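PDB 5BUD: decapping nuclease RAI1 from Candida albicans, which hydrolyses the NAD cap of RNA 5' ends, removing the whole NAD moiety, and binds and stimulates the exoribonuclease RAT1. Local coordinates for residues D50-D54 against T55-L59; N79-L82 against K83-K87; S185-R189 against S190-N194. One frame throughout, in Å; residues are numbered along the deposited sequence.

Contact 1. Residues D50-D54 against T55-L59; sequences DSTID and TGIDL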
loop_
_atom_site.group_PDB
_atom_site.type_symbol
_atom_site.label_atom_id
_atom_site.label_comp_id
_atom_site.label_asym_id
_atom_site.label_seq_id
_atom_site.Cartn_x
_atom_site.Cartn_y
_atom_site.Cartn_z
ATOM N N ASP A 50 -16.563 1.789 -22.270
ATOM C CA ASP A 50 -16.129 0.839 -23.303
ATOM C C ASP A 50 -15.796 1.492 -24.621
ATOM O O ASP A 50 -14.836 1.106 -25.270
ATOM C CB ASP A 50 -17.199 -0.202 -23.528
ATOM C CG ASP A 50 -17.294 -1.163 -22.390
ATOM O OD1 ASP A 50 -16.402 -1.135 -21.516
ATOM O OD2 ASP A 50 -18.260 -1.938 -22.367
ATOM N N SER A 51 -16.587 2.489 -25.004
ATOM C CA SER A 51 -16.386 3.158 -26.272
ATOM C C SER A 51 -14.987 3.737 -26.337
ATOM O O SER A 51 -14.317 3.651 -27.375
ATOM C CB SER A 51 -17.454 4.249 -26.501
ATOM O OG SER A 51 -17.439 5.256 -25.500
ATOM N N THR A 52 -14.535 4.314 -25.220
ATOM C CA THR A 52 -13.171 4.818 -25.125
ATOM C C THR A 52 -12.169 3.671 -25.192
ATOM O O THR A 52 -11.153 3.760 -25.882
ATOM C CB THR A 52 -12.956 5.600 -23.814
ATOM O OG1 THR A 52 -14.141 6.333 -23.500
ATOM C CG2 THR A 52 -11.803 6.558 -23.950
ATOM N N ILE A 53 -12.455 2.588 -24.480
ATOM C CA ILE A 53 -11.568 1.424 -24.490
ATOM C C ILE A 53 -11.427 0.882 -25.917
ATOM O O ILE A 53 -10.351 0.437 -26.322
ATOM C CB ILE A 53 -12.059 0.325 -23.516
ATOM C CG1 ILE A 53 -11.862 0.799 -22.076
ATOM C CG2 ILE A 53 -11.271 -0.977 -23.707
ATOM C CD1 ILE A 53 -12.729 0.106 -21.056
ATOM N N ASP A 54 -12.513 0.949 -26.678
ATOM C CA ASP A 54 -12.517 0.453 -28.048
ATOM C C ASP A 54 -11.589 1.204 -28.973
ATOM O O ASP A 54 -11.125 0.629 -29.942
ATOM C CB ASP A 54 -13.943 0.429 -28.611
ATOM C CG ASP A 54 -14.733 -0.768 -28.107
ATOM O OD1 ASP A 54 -14.159 -1.568 -27.337
ATOM O OD2 ASP A 54 -15.915 -0.920 -28.476
ATOM N N THR A 55 -11.276 2.463 -28.655
ATOM C CA THR A 55 -10.352 3.248 -29.479
ATOM C C THR A 55 -8.905 2.735 -29.465
ATOM O O THR A 55 -8.115 3.093 -30.338
ATOM C CB THR A 55 -10.330 4.733 -29.074
ATOM O OG1 THR A 55 -9.915 4.859 -27.709
ATOM C CG2 THR A 55 -11.701 5.385 -29.266
ATOM N N GLY A 56 -8.542 1.911 -28.489
ATOM C CA GLY A 56 -7.186 1.364 -28.428
ATOM C C GLY A 56 -6.176 2.343 -27.836
ATOM O O GLY A 56 -5.190 2.699 -28.480
ATOM N N ILE A 57 -6.393 2.721 -26.579
ATOM C CA ILE A 57 -5.582 3.745 -25.914
ATOM C C ILE A 57 -4.120 3.312 -25.794
ATOM O O ILE A 57 -3.840 2.188 -25.403
ATOM C CB ILE A 57 -6.174 4.085 -24.537
ATOM C CG1 ILE A 57 -7.536 4.760 -24.720
ATOM C CG2 ILE A 57 -5.243 5.017 -23.783
ATOM C CD1 ILE A 57 -8.449 4.660 -23.513
ATOM N N ASP A 58 -3.185 4.181 -26.173
ATOM C CA ASP A 58 -1.778 3.852 -26.036
ATOM C C ASP A 58 -1.295 4.283 -24.660
ATOM O O ASP A 58 -1.223 5.484 -24.369
ATOM C CB ASP A 58 -0.893 4.497 -27.114
ATOM C CG ASP A 58 0.481 3.837 -27.185
ATOM O OD1 ASP A 58 0.961 3.385 -26.136
ATOM O OD2 ASP A 58 1.076 3.723 -28.278
ATOM N N LEU A 59 -0.942 3.310 -23.829
ATOM C CA LEU A 59 -0.599 3.606 -22.433
ATOM C C LEU A 59 0.850 4.079 -22.284
ATOM O O LEU A 59 1.257 4.410 -21.195
ATOM C CB LEU A 59 -0.884 2.391 -21.526
ATOM C CG LEU A 59 -2.358 2.056 -21.362
ATOM C CD1 LEU A 59 -2.568 0.776 -20.557
ATOM C CD2 LEU A 59 -3.155 3.189 -20.732
HETATM O O HOH W 1 -8.117 1.065 -25.199
#
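Thr55 and Gly56 hold on to the end of the short helix 50-54 by two backbone bonds, each reaching back three residues, as in a 3-10 turn, not four. Thr55 N donates to Thr52 O at 3.1 Å, and Gly56 N to Ile53 O at 3.2 Å. This is the C-terminal end of the helix, left through a glycine of positive phi (80°).

Thr52 O takes a second bond, from Thr55 OG1. That hydroxyl sits between its own backbone N and carbonyl carbon (chi1 60°), which turns it back onto the helix end. At 2.5 Å the bond is very short, and its exact length is doubtful. Ile57 brings its CD1 to the methyl CG2 of Thr52 at 3.9 Å. Water 1 bridges the turn: it donates to Ile53 O and accepts from Ile57 N. Ile53 O is therefore gripped by two donors.

The side chain of Ile57 is about 11 Å from that of the metal ligand Glu175. Its backbone bonds with Leu291, at the start of strand 291-298, and that of Leu59 with Leu289 just before it. Ile57 and Leu59 pack on helix 158-178, while Ile53 touches Val294 of the strand.

Contact 2. Residues N79-L82 against K83-K87; sequences NSLL and KAIIK
Ile86 N donates to Leu82 O at 2.8 Å, the shortest of four alpha-helical bonds across this turn. Ile85 N reaches Leu81 O at 2.9 Å. Ala84 N bonds to Ser80 O and Lys83 N to Asn79 O, both at 3.0 Å. Each bond spans four residues, the repeat of a regular alpha-helix, here the first part of helix 78-92. Ser80 OG finds its partner just outside, in the carboxylate of Asp77.

The side chains add an apolar face. Ile85 is its centre. Its CG1 lies beside the backbone N (chi1 -74°), which brings it back over the previous turn, close to Leu81 O. The terminal CD1 then meets CG of Leu81 at 4.0 Å, and the two side chains are inclined to each other. The same CD1 touches CD2 of Leu82 more loosely, at 4.3 Å, and thus lies against both leucines. Ile86 instead leans its CG1 on Leu82 O, 3.2 Å away. Asn79 and Lys83 are exposed. Lys83 CB lies over the carbonyl oxygens of both Asn79 and Ser80, 3.6 Å from each O, while the bent chain leads away.

Leu81 packs on Tyr26 of strand 21-28, Ile85 on Phe24 and Ala84 on both, while Leu81 also touches Phe103 and Ile85 touches Ile101 of strand 100-103. Leu82, Ile85 and Ile86 lie against Phe383 of helix 381-389, so the helix is wedged between the strands and that C-terminal helix.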
loop_
_atom_site.group_PDB
_atom_site.type_symbol
_atom_site.label_atom_id
_atom_site.label_comp_id
_atom_site.label_asym_id
_atom_site.label_seq_id
_atom_site.Cartn_x
_atom_site.Cartn_y
_atom_site.Cartn_z
ATOM N N ASN A 79 6.535 12.045 9.052
ATOM C CA ASN A 79 6.318 13.465 9.429
ATOM C C ASN A 79 4.928 13.914 9.074
ATOM O O ASN A 79 4.177 14.389 9.932
ATOM C CB ASN A 79 7.326 14.376 8.734
ATOM C CG ASN A 79 7.315 15.787 9.284
ATOM O OD1 ASN A 79 6.487 16.613 8.892
ATOM N ND2 ASN A 79 8.247 16.082 10.193
ATOM N N SER A 80 4.572 13.759 7.804
ATOM C CA SER A 80 3.278 14.221 7.319
ATOM C C SER A 80 2.131 13.418 7.911
ATOM O O SER A 80 1.102 13.984 8.249
ATOM C CB SER A 80 3.223 14.269 5.782
ATOM O OG SER A 80 3.337 12.986 5.183
ATOM N N LEU A 81 2.322 12.119 8.120
ATOM C CA LEU A 81 1.265 11.328 8.709
ATOM C C LEU A 81 1.019 11.800 10.141
ATOM O O LEU A 81 -0.112 11.974 10.542
ATOM C CB LEU A 81 1.609 9.832 8.677
ATOM C CG LEU A 81 0.665 8.877 9.443
ATOM C CD1 LEU A 81 -0.787 8.991 8.992
ATOM C CD2 LEU A 81 1.150 7.439 9.300
ATOM N N LEU A 82 2.080 12.026 10.916
ATOM C CA LEU A 82 1.890 12.512 12.303
ATOM C C LEU A 82 1.221 13.876 12.355
ATOM O O LEU A 82 0.441 14.142 13.274
ATOM C CB LEU A 82 3.207 12.550 13.093
ATOM C CG LEU A 82 3.853 11.183 13.323
ATOM C CD1 LEU A 82 5.185 11.367 14.019
ATOM C CD2 LEU A 82 2.944 10.170 14.058
ATOM N N LYS A 83 1.513 14.718 11.371
ATOM C CA LYS A 83 0.949 16.076 11.330
ATOM C C LYS A 83 -0.537 15.992 11.067
ATOM O O LYS A 83 -1.350 16.730 11.682
ATOM C CB LYS A 83 1.663 16.924 10.292
ATOM C CG LYS A 83 1.075 18.308 10.092
ATOM C CD LYS A 83 2.129 19.402 10.122
ATOM C CE LYS A 83 1.524 20.785 9.924
ATOM N NZ LYS A 83 1.702 21.197 8.517
ATOM N N ALA A 84 -0.899 15.073 10.165
ATOM C CA ALA A 84 -2.298 14.766 9.891
ATOM C C ALA A 84 -2.963 14.221 11.132
ATOM O O ALA A 84 -4.064 14.639 11.465
ATOM C CB ALA A 84 -2.406 13.761 8.739
ATOM N N ILE A 85 -2.295 13.301 11.830
ATOM C CA ILE A 85 -2.819 12.742 13.102
ATOM C C ILE A 85 -3.036 13.831 14.195
ATOM O O ILE A 85 -4.056 13.828 14.872
ATOM C CB ILE A 85 -1.909 11.603 13.620
ATOM C CG1 ILE A 85 -2.125 10.326 12.763
ATOM C CG2 ILE A 85 -2.186 11.290 15.074
ATOM C CD1 ILE A 85 -1.164 9.179 13.039
ATOM N N ILE A 86 -2.089 14.766 14.346
ATOM C CA ILE A 86 -2.242 15.875 15.331
ATOM C C ILE A 86 -3.497 16.708 14.999
ATOM O O ILE A 86 -4.310 16.977 15.863
ATOM C CB ILE A 86 -0.997 16.802 15.369
ATOM C CG1 ILE A 86 0.226 16.036 15.903
ATOM C CG2 ILE A 86 -1.273 18.034 16.240
ATOM C CD1 ILE A 86 1.562 16.645 15.502
ATOM N N LYS A 87 -3.671 17.060 13.733
ATOM C CA LYS A 87 -4.885 17.764 13.300
ATOM C C LYS A 87 -6.170 17.039 13.683
ATOM O O LYS A 87 -7.104 17.655 14.244
ATOM C CB LYS A 87 -4.853 18.000 11.805
ATOM C CG LYS A 87 -5.971 18.892 11.302
ATOM C CD LYS A 87 -5.693 19.372 9.881
ATOM C CE LYS A 87 -6.843 20.210 9.343
ATOM N NZ LYS A 87 -8.111 19.439 9.384
#

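Contact 3. Residues S185-R189 against S190-N194; sequences SQVSR and SQIEN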
loop_
_atom_site.group_PDB
_atom_site.type_symbol
_atom_site.label_atom_id
_atom_site.label_comp_id
_atom_site.label_asym_id
_atom_site.label_seq_id
_atom_site.Cartn_x
_atom_site.Cartn_y
_atom_site.Cartn_z
ATOM N N SER A 185 -21.106 13.825 -12.831
ATOM C CA SER A 185 -22.078 14.915 -12.863
ATOM C C SER A 185 -21.512 16.335 -12.843
ATOM O O SER A 185 -22.194 17.268 -13.266
ATOM C CB SER A 185 -23.012 14.767 -11.684
ATOM O OG SER A 185 -23.507 13.441 -11.624
ATOM N N GLN A 186 -20.289 16.505 -12.348
ATOM C CA GLN A 186 -19.674 17.820 -12.215
ATOM C C GLN A 186 -18.567 18.034 -13.223
ATOM O O GLN A 186 -17.993 19.105 -13.277
ATOM C CB GLN A 186 -19.103 17.997 -10.805
ATOM C CG GLN A 186 -20.106 17.818 -9.677
ATOM C CD GLN A 186 -19.431 17.684 -8.312
ATOM O OE1 GLN A 186 -18.295 18.133 -8.113
ATOM N NE2 GLN A 186 -20.131 17.067 -7.364
ATOM N N VAL A 187 -18.251 17.026 -14.031
ATOM C CA VAL A 187 -17.130 17.132 -14.960
ATOM C C VAL A 187 -17.647 17.543 -16.334
ATOM O O VAL A 187 -18.757 17.188 -16.691
ATOM C CB VAL A 187 -16.343 15.801 -15.031
ATOM C CG1 VAL A 187 -17.135 14.720 -15.746
ATOM C CG2 VAL A 187 -15.013 15.993 -15.726
ATOM N N SER A 188 -16.842 18.279 -17.094
ATOM C CA SER A 188 -17.225 18.711 -18.447
ATOM C C SER A 188 -16.769 17.718 -19.507
ATOM O O SER A 188 -15.830 16.946 -19.285
ATOM C CB SER A 188 -16.601 20.059 -18.797
ATOM O OG SER A 188 -15.406 19.863 -19.534
ATOM N N ARG A 189 -17.399 17.789 -20.676
ATOM C CA ARG A 189 -17.022 16.934 -21.810
ATOM C C ARG A 189 -15.572 17.113 -22.244
ATOM O O ARG A 189 -14.980 16.176 -22.776
ATOM C CB ARG A 189 -17.933 17.162 -23.024
ATOM C CG ARG A 189 -19.201 16.319 -23.040
ATOM C CD ARG A 189 -20.265 16.865 -22.095
ATOM N NE ARG A 189 -20.757 18.190 -22.490
ATOM C CZ ARG A 189 -21.731 18.859 -21.867
ATOM N NH1 ARG A 189 -22.356 18.332 -20.813
ATOM N NH2 ARG A 189 -22.097 20.060 -22.314
ATOM N N SER A 190 -15.006 18.301 -22.027
ATOM C CA SER A 190 -13.630 18.573 -22.440
ATOM C C SER A 190 -12.676 17.792 -21.557
ATOM O O SER A 190 -11.901 16.978 -22.057
ATOM C CB SER A 190 -13.307 20.072 -22.383
ATOM O OG SER A 190 -13.062 20.507 -21.056
ATOM N N GLN A 191 -12.751 18.046 -20.248
ATOM C CA GLN A 191 -12.029 17.271 -19.239
ATOM C C GLN A 191 -12.016 15.776 -19.554
ATOM O O GLN A 191 -10.957 15.161 -19.575
ATOM C CB GLN A 191 -12.659 17.467 -17.865
ATOM C CG GLN A 191 -12.175 18.693 -17.117
ATOM C CD GLN A 191 -13.320 19.414 -16.450
ATOM O OE1 GLN A 191 -14.192 19.961 -17.126
ATOM N NE2 GLN A 191 -13.341 19.404 -15.125
ATOM N N ILE A 192 -13.190 15.202 -19.796
ATOM C CA ILE A 192 -13.284 13.777 -20.112
ATOM C C ILE A 192 -12.447 13.456 -21.360
ATOM O O ILE A 192 -11.640 12.513 -21.358
ATOM C CB ILE A 192 -14.740 13.331 -20.333
ATOM C CG1 ILE A 192 -15.489 13.273 -19.002
ATOM C CG2 ILE A 192 -14.786 11.963 -21.015
ATOM C CD1 ILE A 192 -16.991 13.121 -19.152
ATOM N N GLU A 193 -12.632 14.252 -22.413
ATOM C CA GLU A 193 -12.013 13.964 -23.707
ATOM C C GLU A 193 -10.511 14.204 -23.702
ATOM O O GLU A 193 -9.772 13.485 -24.371
ATOM C CB GLU A 193 -12.654 14.798 -24.827
ATOM C CG GLU A 193 -14.054 14.366 -25.231
ATOM C CD GLU A 193 -14.587 15.173 -26.413
ATOM O OE1 GLU A 193 -14.556 16.423 -26.359
ATOM O OE2 GLU A 193 -15.042 14.557 -27.403
ATOM N N ASN A 194 -10.063 15.206 -22.950
ATOM C CA ASN A 194 -8.664 15.635 -22.985
ATOM C C ASN A 194 -7.694 14.810 -22.126
ATOM O O ASN A 194 -6.520 15.173 -21.989
ATOM C CB ASN A 194 -8.564 17.099 -22.558
ATOM C CG ASN A 194 -9.270 18.042 -23.518
ATOM O OD1 ASN A 194 -9.740 17.640 -24.590
ATOM N ND2 ASN A 194 -9.366 19.309 -23.122
#
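Ser188 and Gln191 form the tight part of this contact, at the start of helix 189-193. Ser188 OG donates to Gln191 OE1 at 2.7 Å, close to the carbonyl plane of the amide. The backbone N of Ser188 reaches the same oxygen at 3.1 Å, but from well above that plane. Gln191 bends at chi2 (137°), which folds its amide back to the serine. Ser188 OG also accepts three bonds: from Ser190 OG at 2.9 Å, from Ser190 N at 3.0 Å, strongly bent, and a longer one from Gln191 N.

This is a capping box. Ser188 is the N-cap residue, and its hydroxyl takes up N-H groups of the first turn that have no earlier helical carbonyl to bond to. In return the side chain of Gln191 accepts from the N-H of Ser188, the second half of the box. The helical bonding then begins: Ile192 N meets Ser188 O, and Glu193 N meets Arg189 O. The cap joins the loop after strand 179-180 to this short helix at the surface, away from the annotated sites; its nearest atom is about 19 Å from the bound RNA.

A small apolar patch lies next to the cap. Val187 CG1 touches Ile192 CD1 at 3.8 Å, with the two side chains crossing at about a right angle. Val187 CG2 presses on Gln191 CB at 3.5 Å.

The solvent side is looser. Arg189 is exposed and meets the following residues through its CB, and the rest of its chain, bent at chi2 and chi3, leads away. Glu193 is exposed as well; its approach is mainly by CB and CG, the latter 3.2 Å from Arg189 O.

Overall arrangement
All three contacts are local, each within one continuous stretch, so none closes a long loop. They follow in series along the chain, and none nests in or crosses another. Contact 1 comes first and joins helix 50-54 to the loop leading on to helix 78-92. Contact 2 stays within that helix. Contact 3 joins the loop after strand 179-180 to helix 189-193. It returns to the side of contact 1: their centres are about 17 Å apart, without touching. Strands 45-46 and 179-180, which pair with each other, precede contacts 1 and 3. Those two contacts are at the surface, whereas contact 2 is buried.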